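Long-range contact in regulatory protein of LacI family (Chloroflexus aggregans, PDB 3BBL), which probably regulates transcription as a LacI-family repressor-like protein, binding DNA in response to a small effector held by its periplasmic-binding-protein-like domain: residues R50-I60 / S72-L83. Residues are numbered along the deposited sequence; the frame is centred on the assembly and turned at random.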
loop_
_atom_site.group_PDB
_atom_site.type_symbol
_atom_site.label_atom_id
_atom_site.label_comp_id
_atom_site.label_asym_id
_atom_site.label_seq_id
_atom_site.Cartn_x
_atom_site.Cartn_y
_atom_site.Cartn_z
ATOM N N ARG A 50 -20.315 -7.469 -8.151
ATOM C CA ARG A 50 -20.796 -6.146 -8.535
ATOM C C ARG A 50 -22.274 -6.075 -8.894
ATOM O O ARG A 50 -22.868 -4.996 -8.870
ATOM C CB ARG A 50 -19.955 -5.597 -9.692
ATOM C CG ARG A 50 -18.523 -5.264 -9.314
ATOM C CD ARG A 50 -17.730 -4.788 -10.523
ATOM N NE ARG A 50 -16.350 -4.449 -10.182
ATOM C CZ ARG A 50 -15.479 -5.300 -9.645
ATOM N NH1 ARG A 50 -15.832 -6.552 -9.380
ATOM N NH2 ARG A 50 -14.247 -4.898 -9.365
ATOM N N SER A 51 -22.872 -7.215 -9.223
ATOM C CA SER A 51 -24.286 -7.242 -9.580
ATOM C C SER A 51 -25.153 -6.913 -8.364
ATOM O O SER A 51 -26.212 -6.300 -8.498
ATOM C CB SER A 51 -24.673 -8.611 -10.145
ATOM O OG SER A 51 -24.579 -9.619 -9.160
ATOM N N GLN A 52 -24.702 -7.321 -7.180
ATOM C CA GLN A 52 -25.443 -7.043 -5.955
ATOM C C GLN A 52 -25.325 -5.563 -5.588
ATOM O O GLN A 52 -24.354 -5.135 -4.965
ATOM C CB GLN A 52 -24.928 -7.925 -4.820
ATOM C CG GLN A 52 -25.302 -9.387 -4.989
ATOM C CD GLN A 52 -24.683 -10.278 -3.929
ATOM O OE1 GLN A 52 -23.466 -10.485 -3.905
ATOM N NE2 GLN A 52 -25.518 -10.807 -3.039
ATOM N N ILE A 53 -26.334 -4.794 -5.983
ATOM C CA ILE A 53 -26.378 -3.355 -5.749
ATOM C C ILE A 53 -27.256 -2.942 -4.570
ATOM O O ILE A 53 -27.590 -1.766 -4.420
ATOM C CB ILE A 53 -26.901 -2.636 -7.000
ATOM C CG1 ILE A 53 -28.235 -3.263 -7.419
ATOM C CG2 ILE A 53 -25.863 -2.711 -8.119
ATOM C CD1 ILE A 53 -28.773 -2.761 -8.737
ATOM N N ASP A 54 -27.634 -3.907 -3.743
ATOM C CA ASP A 54 -28.474 -3.627 -2.586
ATOM C C ASP A 54 -27.973 -2.466 -1.745
ATOM O O ASP A 54 -28.727 -1.544 -1.436
ATOM C CB ASP A 54 -28.589 -4.875 -1.716
ATOM C CG ASP A 54 -29.771 -5.735 -2.098
ATOM O OD1 ASP A 54 -30.216 -5.651 -3.264
ATOM O OD2 ASP A 54 -30.249 -6.499 -1.232
ATOM N N ILE A 55 -26.697 -2.517 -1.380
ATOM C CA ILE A 55 -26.088 -1.478 -0.567
ATOM C C ILE A 55 -26.245 -0.090 -1.199
ATOM O O ILE A 55 -26.427 0.898 -0.487
ATOM C CB ILE A 55 -24.598 -1.798 -0.317
ATOM C CG1 ILE A 55 -23.950 -0.690 0.515
ATOM C CG2 ILE A 55 -23.889 -2.000 -1.640
ATOM C CD1 ILE A 55 -24.513 -0.549 1.916
ATOM N N TYR A 56 -26.179 -0.008 -2.525
ATOM C CA TYR A 56 -26.348 1.283 -3.188
ATOM C C TYR A 56 -27.796 1.731 -3.025
ATOM O O TYR A 56 -28.075 2.897 -2.747
ATOM C CB TYR A 56 -26.013 1.195 -4.683
ATOM C CG TYR A 56 -24.531 1.140 -4.985
ATOM C CD1 TYR A 56 -23.848 -0.073 -5.001
ATOM C CD2 TYR A 56 -23.806 2.310 -5.234
ATOM C CE1 TYR A 56 -22.485 -0.125 -5.255
ATOM C CE2 TYR A 56 -22.445 2.267 -5.484
ATOM C CZ TYR A 56 -21.787 1.045 -5.492
ATOM O OH TYR A 56 -20.427 0.994 -5.722
ATOM N N ARG A 57 -28.704 0.778 -3.197
ATOM C CA ARG A 57 -30.137 1.014 -3.075
ATOM C C ARG A 57 -30.449 1.548 -1.670
ATOM O O ARG A 57 -31.210 2.503 -1.509
ATOM C CB ARG A 57 -30.886 -0.302 -3.319
ATOM C CG ARG A 57 -32.332 -0.146 -3.742
ATOM C CD ARG A 57 -33.122 -1.427 -3.482
ATOM N NE ARG A 57 -32.641 -2.584 -4.239
ATOM C CZ ARG A 57 -32.747 -2.719 -5.557
ATOM N NH1 ARG A 57 -33.317 -1.767 -6.284
ATOM N NH2 ARG A 57 -32.291 -3.815 -6.146
ATOM N N ASP A 58 -29.841 0.934 -0.660
ATOM C CA ASP A 58 -30.041 1.331 0.729
ATOM C C ASP A 58 -29.523 2.730 1.028
ATOM O O ASP A 58 -30.222 3.543 1.627
ATOM C CB ASP A 58 -29.344 0.344 1.664
ATOM C CG ASP A 58 -29.949 -1.040 1.608
ATOM O OD1 ASP A 58 -30.297 -1.494 0.500
ATOM O OD2 ASP A 58 -30.064 -1.683 2.669
ATOM N N LEU A 59 -28.291 3.011 0.613
ATOM C CA LEU A 59 -27.688 4.310 0.878
ATOM C C LEU A 59 -28.416 5.478 0.226
ATOM O O LEU A 59 -28.424 6.589 0.763
ATOM C CB LEU A 59 -26.214 4.303 0.463
ATOM C CG LEU A 59 -25.315 3.414 1.334
ATOM C CD1 LEU A 59 -23.899 3.407 0.797
ATOM C CD2 LEU A 59 -25.345 3.915 2.765
ATOM N N ILE A 60 -29.035 5.232 -0.922
ATOM C CA ILE A 60 -29.757 6.292 -1.611
ATOM C C ILE A 60 -31.018 6.713 -0.855
ATOM O O ILE A 60 -31.202 7.899 -0.567
ATOM C CB ILE A 60 -30.137 5.877 -3.049
ATOM C CG1 ILE A 60 -28.865 5.690 -3.886
ATOM C CG2 ILE A 60 -31.022 6.940 -3.682
ATOM C CD1 ILE A 60 -29.113 5.203 -5.297
ATOM N N SER A 72 -12.809 0.321 -9.970
ATOM C CA SER A 72 -12.824 -1.063 -10.460
ATOM C C SER A 72 -13.977 -1.213 -11.443
ATOM O O SER A 72 -14.818 -2.101 -11.304
ATOM C CB SER A 72 -13.016 -2.071 -9.323
ATOM O OG SER A 72 -11.835 -2.235 -8.569
ATOM N N ILE A 73 -14.014 -0.340 -12.437
ATOM C CA ILE A 73 -15.084 -0.371 -13.420
ATOM C C ILE A 73 -14.863 -1.406 -14.510
ATOM O O ILE A 73 -13.866 -1.366 -15.220
ATOM C CB ILE A 73 -15.253 0.996 -14.113
ATOM C CG1 ILE A 73 -15.216 2.126 -13.077
ATOM C CG2 ILE A 73 -16.558 1.010 -14.901
ATOM C CD1 ILE A 73 -16.337 2.076 -12.056
ATOM N N ASN A 74 -15.808 -2.328 -14.642
ATOM C CA ASN A 74 -15.739 -3.355 -15.678
ATOM C C ASN A 74 -16.657 -2.960 -16.825
ATOM O O ASN A 74 -17.345 -1.950 -16.747
ATOM C CB ASN A 74 -16.177 -4.713 -15.128
ATOM C CG ASN A 74 -15.146 -5.326 -14.208
ATOM O OD1 ASN A 74 -13.957 -5.384 -14.541
ATOM N ND2 ASN A 74 -15.589 -5.794 -13.045
ATOM N N TYR A 75 -16.654 -3.741 -17.898
ATOM C CA TYR A 75 -17.536 -3.453 -19.026
ATOM C C TYR A 75 -18.959 -3.701 -18.537
ATOM O O TYR A 75 -19.189 -4.610 -17.736
ATOM C CB TYR A 75 -17.243 -4.384 -20.210
ATOM C CG TYR A 75 -15.952 -4.113 -20.944
ATOM C CD1 TYR A 75 -14.907 -5.036 -20.916
ATOM C CD2 TYR A 75 -15.787 -2.955 -21.699
ATOM C CE1 TYR A 75 -13.732 -4.816 -21.629
ATOM C CE2 TYR A 75 -14.618 -2.723 -22.418
ATOM C CZ TYR A 75 -13.596 -3.661 -22.379
ATOM O OH TYR A 75 -12.447 -3.448 -23.103
ATOM N N ASN A 76 -19.908 -2.904 -19.023
ATOM C CA ASN A 76 -21.309 -3.041 -18.617
ATOM C C ASN A 76 -21.359 -3.219 -17.101
ATOM O O ASN A 76 -21.888 -4.215 -16.600
ATOM C CB ASN A 76 -21.961 -4.264 -19.279
ATOM C CG ASN A 76 -21.770 -4.296 -20.781
ATOM O OD1 ASN A 76 -21.955 -3.291 -21.468
ATOM N ND2 ASN A 76 -21.407 -5.467 -21.302
ATOM N N ASP A 77 -20.793 -2.264 -16.374
ATOM C CA ASP A 77 -20.777 -2.351 -14.926
ATOM C C ASP A 77 -22.196 -2.204 -14.375
ATOM O O ASP A 77 -22.861 -1.188 -14.599
ATOM C CB ASP A 77 -19.877 -1.260 -14.340
ATOM C CG ASP A 77 -19.389 -1.600 -12.942
ATOM O OD1 ASP A 77 -18.279 -2.165 -12.816
ATOM O OD2 ASP A 77 -20.120 -1.315 -11.969
ATOM N N PRO A 78 -22.680 -3.224 -13.650
ATOM C CA PRO A 78 -24.032 -3.164 -13.085
ATOM C C PRO A 78 -24.273 -1.948 -12.174
ATOM O O PRO A 78 -25.368 -1.384 -12.154
ATOM C CB PRO A 78 -24.160 -4.504 -12.351
ATOM C CG PRO A 78 -22.744 -4.846 -11.992
ATOM C CD PRO A 78 -21.989 -4.459 -13.239
ATOM N N ARG A 79 -23.250 -1.538 -11.432
ATOM C CA ARG A 79 -23.379 -0.385 -10.548
ATOM C C ARG A 79 -23.638 0.888 -11.355
ATOM O O ARG A 79 -24.435 1.734 -10.957
ATOM C CB ARG A 79 -22.108 -0.208 -9.712
ATOM C CG ARG A 79 -21.797 -1.356 -8.757
ATOM C CD ARG A 79 -20.394 -1.209 -8.194
ATOM N NE ARG A 79 -19.399 -1.168 -9.268
ATOM C CZ ARG A 79 -18.119 -0.850 -9.096
ATOM N NH1 ARG A 79 -17.666 -0.544 -7.887
ATOM N NH2 ARG A 79 -17.294 -0.831 -10.134
ATOM N N VAL A 80 -22.960 1.017 -12.490
ATOM C CA VAL A 80 -23.120 2.186 -13.351
ATOM C C VAL A 80 -24.504 2.188 -13.991
ATOM O O VAL A 80 -25.146 3.232 -14.121
ATOM C CB VAL A 80 -22.050 2.199 -14.466
ATOM C CG1 VAL A 80 -22.301 3.359 -15.429
ATOM C CG2 VAL A 80 -20.662 2.307 -13.845
ATOM N N GLN A 81 -24.948 1.004 -14.391
ATOM C CA GLN A 81 -26.248 0.821 -15.020
ATOM C C GLN A 81 -27.331 1.256 -14.032
ATOM O O GLN A 81 -28.212 2.055 -14.354
ATOM C CB GLN A 81 -26.424 -0.657 -15.370
ATOM C CG GLN A 81 -27.275 -0.949 -16.585
ATOM C CD GLN A 81 -27.401 -2.443 -16.829
ATOM O OE1 GLN A 81 -26.397 -3.163 -16.903
ATOM N NE2 GLN A 81 -28.637 -2.922 -16.952
ATOM N N PHE A 82 -27.238 0.725 -12.820
ATOM C CA PHE A 82 -28.190 1.030 -11.763
ATOM C C PHE A 82 -28.292 2.519 -11.451
ATOM O O PHE A 82 -29.360 3.111 -11.577
ATOM C CB PHE A 82 -27.812 0.262 -10.499
ATOM C CG PHE A 82 -28.668 0.590 -9.315
ATOM C CD1 PHE A 82 -30.026 0.280 -9.312
ATOM C CD2 PHE A 82 -28.119 1.212 -8.199
ATOM C CE1 PHE A 82 -30.825 0.585 -8.213
ATOM C CE2 PHE A 82 -28.908 1.523 -7.096
ATOM C CZ PHE A 82 -30.265 1.209 -7.104
ATOM N N LEU A 83 -27.181 3.125 -11.044
ATOM C CA LEU A 83 -27.174 4.544 -10.705
ATOM C C LEU A 83 -27.655 5.414 -11.856
ATOM O O LEU A 83 -28.223 6.485 -11.638
ATOM C CB LEU A 83 -25.772 4.978 -10.263
ATOM C CG LEU A 83 -25.251 4.228 -9.031
ATOM C CD1 LEU A 83 -23.837 4.669 -8.707
ATOM C CD2 LEU A 83 -26.183 4.481 -7.852
HETATM O O HOH W 1 -19.060 -1.065 -5.066
#
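N74 sets its amide nitrogen over one face of the R50 guanidinium, ND2 standing 3.2 Å above that plane toward the rim, with the amide turned 54° from it; ND2 and R50 NE, both donors, do not hydrogen-bond. S72 occupies the edge with its CB in plane and its carbonyl oxygen close by. R50 NE donates to S72 O at 3.0 Å, almost in line with the carbonyl bond, and NH2 adds a weak second bond to the same oxygen. An R50 chain extended from CG to NE carries the group past P78, whose CG packs on R50 CB, to the loop before helix 78-85. R79 turns its guanidinium 79° from that of R50, which approaches over one of its faces. D77 lies beside both groups as the shared counter-charge of a salt-bridge network: R79 grips it side-on, NE to the syn lone pair of OD2 at 2.8 Å and NH2 to OD1, whereas R50 makes only a long salt bridge. OD1 also accepts from N74 N, and a weak bond from R79 N to OD2 caps the helix. Beyond the charges, I53 presses CD1 onto one face of the F82 ring, 3.3 Å from CD1 of F82. Y56 CB and I60 CD1 reach the same ring obliquely. The Y56 hydroxyl lies 3.3 Å from R79 CD, and one water joins it to R79 NH1. Helix segments 54-60 and 78-83, crossing at -32°, pack side by side against strand 67-70, Y56 and V80 both touching L70; they precede and follow this strand in the beta-alpha-beta succession of a Rossmann-like lobe, as in LacI-family and periplasmic binding proteins.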